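Local coordinates for protein multicopper oxidase (Uncultured bacterium, PDB 4E9X) that probably oxidises substrates one electron at a time at a mononuclear copper and passes the electrons on to reduce dioxygen at a copper cluster, at residues 17-22 with 175-180; 31-36 with 117-122; 142-147 with 168-173; 191-196 with 229-234. One frame throughout, in Å; residues are numbered along the deposited sequence.

Contact 1 of 4, residues 17-22 with 175-180; sequences VAPGLD and FPLTQP
The branched end of L177 reaches across to the ring of P19, and this meeting supplies most of a small contact that buries 161 Å². CD1 of L177 comes closest to the A18-P19 peptide, 3.6 Å from the N of P19, and meets the ring at CD of P19, 3.8 Å away. CG of L177 follows behind, 4.0 Å from the same CD of P19. The second torsion of L177, near 180° (chi2 -175°), carries CD1 out toward the turn, so that this side chain does most of the spanning. Alongside, CD of P176 gives P19 CG a looser neighbour at 4.2 Å. With an alanine in place of L177, the ring of P19 would probably lose its main cover from the 175-180 loop, and a gap would open over the A18-P19 peptide.

The turn and the loop are each shaped by their own bonds. P19 sits in a type II turn closed by L21 N donating to A18 O (2.9 Å), with G20 at a positive phi; V17 and A18 together face L21 in a classic beta bulge. P176 follows a cis peptide, its CB lies over the centre of the F175 ring, and its carbonyl oxygen accepts bonds from K289 and W286.

The turn joins strands 3-18 and 21-28 of the first multicopper oxidase domain, whereas the loop links strands 167-170 and 181-183 of the second. A backbone bond between V17 and S174 and the packing of L177 on K16 extend this interdomain seam, while T178 ties the loop to I270 at strand 270-275.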
loop_
_atom_site.group_PDB
_atom_site.type_symbol
_atom_site.label_atom_id
_atom_site.label_comp_id
_atom_site.label_asym_id
_atom_site.label_seq_id
_atom_site.Cartn_x
_atom_site.Cartn_y
_atom_site.Cartn_z
ATOM N N VAL A 17 -16.148 3.883 -20.396
ATOM C CA VAL A 17 -15.216 3.197 -19.489
ATOM C C VAL A 17 -15.585 1.720 -19.355
ATOM O O VAL A 17 -14.710 0.861 -19.305
ATOM C CB VAL A 17 -15.233 3.913 -18.127
ATOM C CG1 VAL A 17 -14.434 3.171 -17.027
ATOM C CG2 VAL A 17 -14.667 5.297 -18.229
ATOM N N ALA A 18 -16.903 1.436 -19.268
ATOM C CA ALA A 18 -17.378 0.084 -19.037
ATOM C C ALA A 18 -18.700 -0.059 -19.819
ATOM O O ALA A 18 -19.284 0.997 -20.147
ATOM C CB ALA A 18 -17.637 -0.083 -17.534
ATOM N N PRO A 19 -19.209 -1.252 -20.045
ATOM C CA PRO A 19 -20.553 -1.420 -20.629
ATOM C C PRO A 19 -21.510 -0.611 -19.748
ATOM O O PRO A 19 -21.558 -0.737 -18.487
ATOM C CB PRO A 19 -20.747 -2.905 -20.515
ATOM C CG PRO A 19 -19.350 -3.466 -20.670
ATOM C CD PRO A 19 -18.589 -2.563 -19.725
ATOM N N GLY A 20 -22.223 0.332 -20.403
ATOM C CA GLY A 20 -23.136 1.171 -19.676
ATOM C C GLY A 20 -22.618 2.257 -18.773
ATOM O O GLY A 20 -23.427 2.923 -18.098
ATOM N N LEU A 21 -21.316 2.483 -18.733
ATOM C CA LEU A 21 -20.749 3.623 -18.050
ATOM C C LEU A 21 -19.978 4.468 -19.079
ATOM O O LEU A 21 -18.853 4.176 -19.467
ATOM C CB LEU A 21 -19.799 3.209 -16.921
ATOM C CG LEU A 21 -19.232 4.441 -16.205
ATOM C CD1 LEU A 21 -20.349 5.181 -15.479
ATOM C CD2 LEU A 21 -18.078 4.065 -15.248
ATOM N N ASP A 22 -20.635 5.554 -19.483
ATOM C CA ASP A 22 -20.058 6.653 -20.259
ATOM C C ASP A 22 -19.633 7.751 -19.291
ATOM O O ASP A 22 -20.399 8.023 -18.360
ATOM C CB ASP A 22 -21.130 7.190 -21.218
ATOM C CG ASP A 22 -21.433 6.052 -22.205
ATOM O OD1 ASP A 22 -20.504 5.421 -22.714
ATOM O OD2 ASP A 22 -22.641 5.787 -22.420
ATOM N N PHE A 175 -12.632 -4.299 -17.949
ATOM C CA PHE A 175 -12.916 -5.570 -18.571
ATOM C C PHE A 175 -14.424 -5.781 -18.662
ATOM O O PHE A 175 -15.117 -5.558 -17.659
ATOM C CB PHE A 175 -12.274 -6.672 -17.701
ATOM C CG PHE A 175 -12.487 -8.058 -18.326
ATOM C CD1 PHE A 175 -11.563 -8.567 -19.230
ATOM C CD2 PHE A 175 -13.594 -8.818 -18.009
ATOM C CE1 PHE A 175 -11.776 -9.813 -19.833
ATOM C CE2 PHE A 175 -13.805 -10.040 -18.615
ATOM C CZ PHE A 175 -12.909 -10.553 -19.535
ATOM N N PRO A 176 -14.998 -6.260 -19.775
ATOM C CA PRO A 176 -14.315 -6.809 -20.956
ATOM C C PRO A 176 -13.881 -5.856 -22.053
ATOM O O PRO A 176 -13.453 -6.321 -23.109
ATOM C CB PRO A 176 -15.410 -7.714 -21.553
ATOM C CG PRO A 176 -16.660 -6.938 -21.274
ATOM C CD PRO A 176 -16.456 -6.418 -19.835
ATOM N N LEU A 177 -13.976 -4.561 -21.790
ATOM C CA LEU A 177 -13.632 -3.533 -22.796
ATOM C C LEU A 177 -12.148 -3.255 -22.858
ATOM O O LEU A 177 -11.697 -2.489 -23.724
ATOM C CB LEU A 177 -14.408 -2.244 -22.572
ATOM C CG LEU A 177 -15.941 -2.384 -22.667
ATOM C CD1 LEU A 177 -16.596 -1.004 -22.537
ATOM C CD2 LEU A 177 -16.342 -3.105 -23.949
ATOM N N THR A 178 -11.358 -3.831 -21.972
ATOM C CA THR A 178 -9.902 -3.819 -22.118
ATOM C C THR A 178 -9.529 -4.690 -23.318
ATOM O O THR A 178 -10.375 -5.254 -24.001
ATOM C CB THR A 178 -9.260 -4.329 -20.814
ATOM O OG1 THR A 178 -9.925 -5.561 -20.545
ATOM C CG2 THR A 178 -9.496 -3.410 -19.640
ATOM N N GLN A 179 -8.231 -4.793 -23.584
ATOM C CA GLN A 179 -7.725 -5.580 -24.729
ATOM C C GLN A 179 -6.647 -6.532 -24.213
ATOM O O GLN A 179 -5.951 -6.215 -23.227
ATOM C CB GLN A 179 -7.080 -4.638 -25.762
ATOM C CG GLN A 179 -8.125 -3.747 -26.424
ATOM C CD GLN A 179 -8.792 -4.438 -27.589
ATOM O OE1 GLN A 179 -8.294 -5.453 -28.062
ATOM N NE2 GLN A 179 -9.916 -3.877 -28.005
ATOM N N PRO A 180 -6.460 -7.628 -24.897
ATOM C CA PRO A 180 -5.399 -8.561 -24.529
ATOM C C PRO A 180 -4.030 -8.008 -24.836
ATOM O O PRO A 180 -3.825 -7.143 -25.699
ATOM C CB PRO A 180 -5.676 -9.794 -25.454
ATOM C CG PRO A 180 -6.434 -9.220 -26.642
ATOM C CD PRO A 180 -7.265 -8.090 -26.053
#

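Contact 2 of 4, residues 31-36 with 117-122; sequences QVPGPL and GMWGPL
V32 lays its CG1 methyl over one face of the W119 indole, 4.1 Å from the centroid of the six-membered ring and 22° off its normal, a CH-pi contact. That branch stands opposite the backbone N of V32 (chi1 -177°), and both methyls also rest on the main chain of G117, where a CB would clash with V32. P33, which follows a cis peptide, meets the indole obliquely, its CB 3.7 Å from CZ3 of W119. A leucine in place of W119 would probably lose the broad surface under V32 and leave the P33 ring poorly covered. Further along, the side chains of L36 and P121 cross at about a right angle, CD1 of L36 touching CG of P121 at 4.0 Å.

Between these apolar patches the chains come so close that glycine is the fitting residue: the CA atoms of G34 and G120 are 4.2 Å apart. Here the one direct polar bond of the pair forms: G34 N donates to W119 O at 2.8 Å, with an N-H...O angle of 164°. At the polar edge, a water donates to Q31 O (2.8 Å) and to G117 O (2.9 Å), bridging the chains, and Q31 NE2 steadies its own loop by donating to P33 O (2.9 Å).

M118, within 117-122, turns away to the copper it shares with H57, C105 and H112. Strand 119-125 lies between 36-40, its parallel neighbour, and antiparallel 101-104, whose W102 and H104 touch W119; strand 138-147 of the second domain packs on W119 through M143 and S145.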
loop_
_atom_site.group_PDB
_atom_site.type_symbol
_atom_site.label_atom_id
_atom_site.label_comp_id
_atom_site.label_asym_id
_atom_site.label_seq_id
_atom_site.Cartn_x
_atom_site.Cartn_y
_atom_site.Cartn_z
ATOM N N GLN A 31 -8.533 12.546 -25.547
ATOM C CA GLN A 31 -8.433 11.098 -25.332
ATOM C C GLN A 31 -7.986 10.854 -23.876
ATOM O O GLN A 31 -7.354 11.731 -23.265
ATOM C CB GLN A 31 -7.433 10.459 -26.295
ATOM C CG GLN A 31 -6.027 11.120 -26.296
ATOM C CD GLN A 31 -5.076 10.276 -27.136
ATOM O OE1 GLN A 31 -5.086 10.373 -28.374
ATOM N NE2 GLN A 31 -4.262 9.468 -26.479
ATOM N N VAL A 32 -8.289 9.643 -23.376
ATOM C CA VAL A 32 -7.848 9.188 -22.067
ATOM C C VAL A 32 -7.370 7.738 -22.238
ATOM O O VAL A 32 -8.208 6.950 -22.717
ATOM C CB VAL A 32 -8.892 9.236 -20.976
ATOM C CG1 VAL A 32 -8.255 8.811 -19.654
ATOM C CG2 VAL A 32 -9.477 10.680 -20.859
ATOM N N PRO A 33 -6.141 7.331 -21.926
ATOM C CA PRO A 33 -5.015 8.166 -21.511
ATOM C C PRO A 33 -4.691 9.262 -22.551
ATOM O O PRO A 33 -5.061 9.159 -23.739
ATOM C CB PRO A 33 -3.863 7.170 -21.555
ATOM C CG PRO A 33 -4.466 5.795 -21.358
ATOM C CD PRO A 33 -5.812 5.889 -22.025
ATOM N N GLY A 34 -4.080 10.323 -22.070
ATOM C CA GLY A 34 -3.600 11.378 -22.943
ATOM C C GLY A 34 -2.541 10.811 -23.896
ATOM O O GLY A 34 -2.055 9.671 -23.782
ATOM N N PRO A 35 -2.139 11.639 -24.875
ATOM C CA PRO A 35 -1.103 11.243 -25.851
ATOM C C PRO A 35 0.192 10.809 -25.183
ATOM O O PRO A 35 0.625 11.312 -24.138
ATOM C CB PRO A 35 -0.886 12.513 -26.676
ATOM C CG PRO A 35 -2.195 13.224 -26.523
ATOM C CD PRO A 35 -2.629 13.030 -25.085
ATOM N N LEU A 36 0.815 9.810 -25.814
ATOM C CA LEU A 36 2.140 9.421 -25.399
ATOM C C LEU A 36 3.151 10.477 -25.845
ATOM O O LEU A 36 3.203 10.852 -27.031
ATOM C CB LEU A 36 2.525 8.091 -26.092
ATOM C CG LEU A 36 4.012 7.683 -26.027
ATOM C CD1 LEU A 36 4.472 7.363 -24.598
ATOM C CD2 LEU A 36 4.214 6.434 -26.915
ATOM N N GLY A 117 -9.703 11.944 -16.043
ATOM C CA GLY A 117 -8.819 11.399 -17.040
ATOM C C GLY A 117 -7.697 12.318 -17.471
ATOM O O GLY A 117 -7.127 12.121 -18.530
ATOM N N MET A 118 -7.346 13.324 -16.629
ATOM C CA MET A 118 -6.326 14.308 -17.057
ATOM C C MET A 118 -4.923 13.833 -16.768
ATOM O O MET A 118 -4.198 14.360 -15.909
ATOM C CB MET A 118 -6.592 15.637 -16.315
ATOM C CG MET A 118 -8.032 16.145 -16.608
ATOM S SD MET A 118 -8.114 17.949 -16.433
ATOM C CE MET A 118 -7.115 18.495 -17.833
ATOM N N TRP A 119 -4.472 12.849 -17.576
ATOM C CA TRP A 119 -3.138 12.291 -17.360
ATOM C C TRP A 119 -2.734 11.506 -18.597
ATOM O O TRP A 119 -3.577 11.042 -19.402
ATOM C CB TRP A 119 -3.150 11.336 -16.149
ATOM C CG TRP A 119 -4.369 10.500 -15.906
ATOM C CD1 TRP A 119 -5.378 10.764 -15.028
ATOM C CD2 TRP A 119 -4.700 9.256 -16.549
ATOM N NE1 TRP A 119 -6.316 9.771 -15.081
ATOM C CE2 TRP A 119 -5.943 8.804 -16.000
ATOM C CE3 TRP A 119 -4.042 8.458 -17.521
ATOM C CZ2 TRP A 119 -6.578 7.605 -16.395
ATOM C CZ3 TRP A 119 -4.669 7.268 -17.916
ATOM C CH2 TRP A 119 -5.889 6.872 -17.354
ATOM N N GLY A 120 -1.434 11.364 -18.767
ATOM C CA GLY A 120 -0.866 10.576 -19.846
ATOM C C GLY A 120 0.591 10.297 -19.547
ATOM O O GLY A 120 1.132 10.776 -18.566
ATOM N N PRO A 121 1.209 9.425 -20.372
ATOM C CA PRO A 121 2.577 8.974 -20.126
ATOM C C PRO A 121 3.652 9.807 -20.812
ATOM O O PRO A 121 3.431 10.250 -21.955
ATOM C CB PRO A 121 2.556 7.525 -20.690
ATOM C CG PRO A 121 1.594 7.666 -21.891
ATOM C CD PRO A 121 0.552 8.725 -21.512
ATOM N N LEU A 122 4.771 9.981 -20.117
ATOM C CA LEU A 122 5.949 10.702 -20.610
ATOM C C LEU A 122 7.147 9.763 -20.482
ATOM O O LEU A 122 7.589 9.525 -19.368
ATOM C CB LEU A 122 6.104 12.036 -19.868
ATOM C CG LEU A 122 7.432 12.764 -20.096
ATOM C CD1 LEU A 122 7.681 13.135 -21.561
ATOM C CD2 LEU A 122 7.474 14.029 -19.205
HETATM O O HOH W 1 -6.134 12.910 -21.084
#

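Contact 3 of 4, residues 142-147 with 168-173; sequences MMMSTW and FSVNAK
S169 OG is gripped by the indole of W147, whose NE1 donates to it at 2.8 Å, nearly straight at 169° and in the plane of the ring. The hydroxyl is set between the backbone N and the carbonyl carbon (chi1 57°), where it also reaches a water at 2.7 Å. That water gathers the polar groups around it: it bonds to S145 OG, donates to M143 O and accepts from A172 N, linking both segments.

Around this centre run antiparallel backbone bonds. S169 N donates to S145 O at 3.0 Å, and the return bond from S145 N to S169 O is longer, 3.3 Å. Beyond V170 the chain enters a type I' turn, and the pairing continues with a substitute: N171 N donates to M143 O (2.8 Å), but it is the side-chain OD1 of N171 that receives M143 N, also at 2.8 Å. The far end of that amide is fixed too, since ND2 bonds to the carbonyls of I141 and F295.

On the opposite face, T146 CG2 meets the edge of the F168 ring, 3.6 Å from CD1, and V170 CG2 touches both M142 CB and M144 SD.

Strand 167-170 is outermost within this chain in a six-stranded sheet, with 138-147 next to it and then 187-195. F168 stacks on H258 and packs on P161 of a second subunit; W147 meets Y23 of the first domain edge-to-face.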
loop_
_atom_site.group_PDB
_atom_site.type_symbol
_atom_site.label_atom_id
_atom_site.label_comp_id
_atom_site.label_asym_id
_atom_site.label_seq_id
_atom_site.Cartn_x
_atom_site.Cartn_y
_atom_site.Cartn_z
ATOM N N MET A 142 0.613 0.578 -18.765
ATOM C CA MET A 142 -0.619 0.273 -18.021
ATOM C C MET A 142 -0.885 1.345 -16.972
ATOM O O MET A 142 -0.222 1.386 -15.918
ATOM C CB MET A 142 -0.538 -1.091 -17.308
ATOM C CG MET A 142 -0.484 -2.243 -18.344
ATOM S SD MET A 142 -0.767 -3.791 -17.491
ATOM C CE MET A 142 -0.400 -5.019 -18.743
ATOM N N MET A 143 -1.869 2.224 -17.248
ATOM C CA MET A 143 -2.161 3.335 -16.316
ATOM C C MET A 143 -3.460 3.010 -15.619
ATOM O O MET A 143 -4.536 2.930 -16.273
ATOM C CB MET A 143 -2.298 4.639 -17.132
ATOM C CG MET A 143 -1.025 4.924 -17.945
ATOM S SD MET A 143 -0.957 6.592 -18.682
ATOM C CE MET A 143 -0.582 7.567 -17.227
ATOM N N MET A 144 -3.400 2.768 -14.332
ATOM C CA MET A 144 -4.576 2.339 -13.572
ATOM C C MET A 144 -5.273 3.519 -12.936
ATOM O O MET A 144 -4.618 4.467 -12.496
ATOM C CB MET A 144 -4.188 1.335 -12.468
ATOM C CG MET A 144 -4.192 -0.131 -12.932
ATOM S SD MET A 144 -3.013 -0.530 -14.237
ATOM C CE MET A 144 -1.466 -0.233 -13.351
ATOM N N SER A 145 -6.614 3.498 -12.892
ATOM C CA SER A 145 -7.392 4.544 -12.245
ATOM C C SER A 145 -8.745 3.943 -11.856
ATOM O O SER A 145 -9.075 2.783 -12.108
ATOM C CB SER A 145 -7.529 5.783 -13.102
ATOM O OG SER A 145 -8.329 5.541 -14.244
ATOM N N THR A 146 -9.476 4.825 -11.174
ATOM C CA THR A 146 -10.796 4.456 -10.661
ATOM C C THR A 146 -11.831 5.504 -11.054
ATOM O O THR A 146 -11.493 6.633 -11.419
ATOM C CB THR A 146 -10.825 4.251 -9.116
ATOM O OG1 THR A 146 -10.783 5.530 -8.484
ATOM C CG2 THR A 146 -9.627 3.413 -8.682
ATOM N N TRP A 147 -13.106 5.148 -10.946
ATOM C CA TRP A 147 -14.181 5.994 -11.461
ATOM C C TRP A 147 -15.345 5.950 -10.470
ATOM O O TRP A 147 -15.611 4.922 -9.886
ATOM C CB TRP A 147 -14.708 5.530 -12.817
ATOM C CG TRP A 147 -13.572 5.375 -13.813
ATOM C CD1 TRP A 147 -12.794 4.244 -13.956
ATOM C CD2 TRP A 147 -13.077 6.332 -14.730
ATOM N NE1 TRP A 147 -11.831 4.457 -14.943
ATOM C CE2 TRP A 147 -11.992 5.730 -15.426
ATOM C CE3 TRP A 147 -13.454 7.665 -15.020
ATOM C CZ2 TRP A 147 -11.272 6.412 -16.422
ATOM C CZ3 TRP A 147 -12.707 8.300 -16.016
ATOM C CH2 TRP A 147 -11.639 7.699 -16.710
ATOM N N PHE A 168 -13.332 0.519 -12.190
ATOM C CA PHE A 168 -11.853 0.400 -12.138
ATOM C C PHE A 168 -11.285 0.094 -13.516
ATOM O O PHE A 168 -11.960 -0.618 -14.273
ATOM C CB PHE A 168 -11.417 -0.667 -11.109
ATOM C CG PHE A 168 -12.108 -0.470 -9.763
ATOM C CD1 PHE A 168 -11.529 0.392 -8.831
ATOM C CD2 PHE A 168 -13.327 -1.088 -9.495
ATOM C CE1 PHE A 168 -12.191 0.634 -7.638
ATOM C CE2 PHE A 168 -13.990 -0.829 -8.286
ATOM C CZ PHE A 168 -13.406 0.041 -7.381
ATOM N N SER A 169 -10.101 0.578 -13.858
ATOM C CA SER A 169 -9.665 0.386 -15.224
ATOM C C SER A 169 -8.154 0.318 -15.346
ATOM O O SER A 169 -7.383 0.752 -14.480
ATOM C CB SER A 169 -10.178 1.543 -16.113
ATOM O OG SER A 169 -9.714 2.812 -15.573
ATOM N N VAL A 170 -7.736 -0.213 -16.501
ATOM C CA VAL A 170 -6.412 0.030 -17.035
ATOM C C VAL A 170 -6.605 0.784 -18.343
ATOM O O VAL A 170 -7.436 0.395 -19.180
ATOM C CB VAL A 170 -5.603 -1.285 -17.208
ATOM C CG1 VAL A 170 -6.345 -2.340 -18.017
ATOM C CG2 VAL A 170 -4.221 -0.975 -17.862
ATOM N N ASN A 171 -5.866 1.860 -18.538
ATOM C CA ASN A 171 -5.950 2.721 -19.739
ATOM C C ASN A 171 -7.392 3.086 -20.026
ATOM O O ASN A 171 -7.832 3.058 -21.183
ATOM C CB ASN A 171 -5.261 2.067 -20.934
ATOM C CG ASN A 171 -3.766 1.933 -20.655
ATOM O OD1 ASN A 171 -3.280 2.482 -19.679
ATOM N ND2 ASN A 171 -3.039 1.164 -21.478
ATOM N N ALA A 172 -8.115 3.424 -18.953
ATOM C CA ALA A 172 -9.494 3.956 -19.007
ATOM C C ALA A 172 -10.532 2.974 -19.548
ATOM O O ALA A 172 -11.631 3.413 -19.898
ATOM C CB ALA A 172 -9.561 5.288 -19.754
ATOM N N LYS A 173 -10.261 1.668 -19.541
ATOM C CA LYS A 173 -11.318 0.695 -19.825
ATOM C C LYS A 173 -11.345 -0.352 -18.718
ATOM O O LYS A 173 -10.345 -0.733 -18.125
ATOM C CB LYS A 173 -11.135 0.074 -21.225
ATOM C CG LYS A 173 -10.827 1.131 -22.299
ATOM C CD LYS A 173 -11.184 0.784 -23.730
ATOM C CE LYS A 173 -10.513 1.742 -24.722
ATOM N NZ LYS A 173 -11.233 3.052 -24.753
HETATM O O HOH W 2 -7.271 3.791 -16.222
#

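Contact 4 of 4, residues 191-196 with 229-234; sequences IRFFGA and VLVSPG
F193 turns its side chain toward the strand carrying V229 and V231. One face of its ring is covered from its own strand by I191 CG2, 3.6 Å above the plane. Across the contact V229 comes in obliquely, its CB 4.2 Å from CE2 of F193. V231 crosses F193 at about a right angle and touches nearer the root, with CG2 3.7 Å from F193 CB. The other branch of V231, opposite its backbone N (chi1 -178°), brings CG1 to 3.4 Å from G195 N, so that V231 touches F193 with one methyl and the F194-G195 peptide with the other.

At G195 packing gives way to backbone chemistry. G234 N donates to G195 O at 2.9 Å, almost linearly (173°), on a lone pair and in the carbonyl plane. A CA-H...O contact from G195 CA to S232 O (3.5 Å) joins the same end. A CB on G195 would collide with that S232 oxygen, and the backbone angles of G234 themselves call for glycine.

Strands 187-195 and 228-231 lie in different sheets of the second domain. L230 faces the other way, onto L230 of a third subunit, where P233 also meets V255 of that subunit. The chemistry thus divides in two: apolar side chains pack the two sheets against each other, while the main-chain bond from G234 to G195 joins the ends of the two segments, where G195 centres an inverse gamma turn and the nearest atom of G234 is about 5 Å from a bound copper.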
loop_
_atom_site.group_PDB
_atom_site.type_symbol
_atom_site.label_atom_id
_atom_site.label_comp_id
_atom_site.label_asym_id
_atom_site.label_seq_id
_atom_site.Cartn_x
_atom_site.Cartn_y
_atom_site.Cartn_z
ATOM N N ILE A 191 6.845 -3.952 -18.951
ATOM C CA ILE A 191 5.554 -3.362 -18.566
ATOM C C ILE A 191 5.839 -2.201 -17.608
ATOM O O ILE A 191 6.583 -2.375 -16.642
ATOM C CB ILE A 191 4.603 -4.392 -17.973
ATOM C CG1 ILE A 191 4.374 -5.523 -19.010
ATOM C CG2 ILE A 191 3.287 -3.735 -17.608
ATOM C CD1 ILE A 191 4.296 -6.868 -18.409
ATOM N N ARG A 192 5.210 -1.085 -17.910
ATOM C CA ARG A 192 5.314 0.131 -17.085
ATOM C C ARG A 192 3.955 0.348 -16.442
ATOM O O ARG A 192 2.989 0.679 -17.153
ATOM C CB ARG A 192 5.693 1.304 -17.985
ATOM C CG ARG A 192 7.009 1.080 -18.750
ATOM C CD ARG A 192 7.237 2.199 -19.732
ATOM N NE ARG A 192 8.263 1.966 -20.757
ATOM C CZ ARG A 192 9.405 2.622 -20.783
ATOM N NH1 ARG A 192 9.833 3.462 -19.832
ATOM N NH2 ARG A 192 10.219 2.393 -21.824
ATOM N N PHE A 193 3.899 0.180 -15.114
ATOM C CA PHE A 193 2.673 0.401 -14.351
ATOM C C PHE A 193 2.639 1.839 -13.810
ATOM O O PHE A 193 3.661 2.295 -13.287
ATOM C CB PHE A 193 2.605 -0.526 -13.119
ATOM C CG PHE A 193 2.620 -2.014 -13.411
ATOM C CD1 PHE A 193 1.603 -2.615 -14.173
ATOM C CD2 PHE A 193 3.581 -2.820 -12.876
ATOM C CE1 PHE A 193 1.593 -3.983 -14.391
ATOM C CE2 PHE A 193 3.590 -4.203 -13.124
ATOM C CZ PHE A 193 2.555 -4.799 -13.838
ATOM N N PHE A 194 1.471 2.456 -13.882
ATOM C CA PHE A 194 1.305 3.807 -13.334
ATOM C C PHE A 194 0.109 3.863 -12.405
ATOM O O PHE A 194 -0.997 3.413 -12.793
ATOM C CB PHE A 194 1.042 4.842 -14.442
ATOM C CG PHE A 194 2.014 4.954 -15.579
ATOM C CD1 PHE A 194 2.647 6.161 -15.842
ATOM C CD2 PHE A 194 2.266 3.877 -16.444
ATOM C CE1 PHE A 194 3.481 6.334 -16.954
ATOM C CE2 PHE A 194 3.061 4.016 -17.566
ATOM C CZ PHE A 194 3.643 5.257 -17.830
ATOM N N GLY A 195 0.336 4.456 -11.227
ATOM C CA GLY A 195 -0.785 4.749 -10.334
ATOM C C GLY A 195 -1.382 6.113 -10.728
ATOM O O GLY A 195 -1.095 7.149 -10.111
ATOM N N ALA A 196 -2.190 6.130 -11.797
ATOM C CA ALA A 196 -2.612 7.422 -12.340
ATOM C C ALA A 196 -3.767 8.011 -11.553
ATOM O O ALA A 196 -3.814 9.226 -11.368
ATOM C CB ALA A 196 -3.009 7.216 -13.796
ATOM N N VAL A 229 2.567 -6.824 -7.929
ATOM C CA VAL A 229 3.250 -5.568 -7.686
ATOM C C VAL A 229 2.223 -4.529 -7.272
ATOM O O VAL A 229 1.281 -4.220 -8.039
ATOM C CB VAL A 229 3.942 -5.094 -8.990
ATOM C CG1 VAL A 229 4.512 -3.696 -8.820
ATOM C CG2 VAL A 229 5.065 -6.069 -9.412
ATOM N N LEU A 230 2.380 -3.964 -6.085
ATOM C CA LEU A 230 1.452 -2.959 -5.566
ATOM C C LEU A 230 1.818 -1.588 -6.131
ATOM O O LEU A 230 2.961 -1.143 -5.988
ATOM C CB LEU A 230 1.540 -2.889 -4.041
ATOM C CG LEU A 230 0.489 -2.009 -3.367
ATOM C CD1 LEU A 230 -0.888 -2.644 -3.606
ATOM C CD2 LEU A 230 0.792 -1.842 -1.868
ATOM N N VAL A 231 0.816 -0.965 -6.769
ATOM C CA VAL A 231 1.030 0.338 -7.389
ATOM C C VAL A 231 0.060 1.332 -6.773
ATOM O O VAL A 231 -1.144 1.087 -6.782
ATOM C CB VAL A 231 0.746 0.218 -8.908
ATOM C CG1 VAL A 231 0.995 1.543 -9.617
ATOM C CG2 VAL A 231 1.558 -0.925 -9.541
ATOM N N SER A 232 0.562 2.410 -6.203
ATOM C CA SER A 232 -0.243 3.389 -5.486
ATOM C C SER A 232 -0.168 4.741 -6.201
ATOM O O SER A 232 0.686 4.904 -7.110
ATOM C CB SER A 232 0.205 3.442 -4.028
ATOM O OG SER A 232 1.255 4.310 -3.729
ATOM N N PRO A 233 -1.018 5.676 -5.843
ATOM C CA PRO A 233 -1.065 6.955 -6.604
ATOM C C PRO A 233 0.274 7.666 -6.700
ATOM O O PRO A 233 0.993 7.913 -5.735
ATOM C CB PRO A 233 -2.073 7.785 -5.804
ATOM C CG PRO A 233 -3.021 6.709 -5.271
ATOM C CD PRO A 233 -2.083 5.610 -4.830
ATOM N N GLY A 234 0.602 8.026 -7.963
ATOM C CA GLY A 234 1.826 8.740 -8.251
ATOM C C GLY A 234 2.979 7.855 -8.693
ATOM O O GLY A 234 3.862 8.318 -9.420
#

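The four contacts form a connected series across the junction of the two domains, with contact 3 in the middle: its centre lies about 10 Å from that of contact 1 and about 11 Å from those of contacts 2 and 4, whereas contacts 1 and 4 are about 20 Å apart, centre to centre. Contacts 3 and 4 share a sheet through the neighbouring strands 138-147 and 187-195. Along the chain, contact 2 falls within the span bridged by contact 1, as does contact 3 after it; contact 4 follows last. Contact 3 touches all three others, and the two domains meet where contact 2, in the first, packs on contacts 3 and 4, in the second, and where contact 1 bridges them.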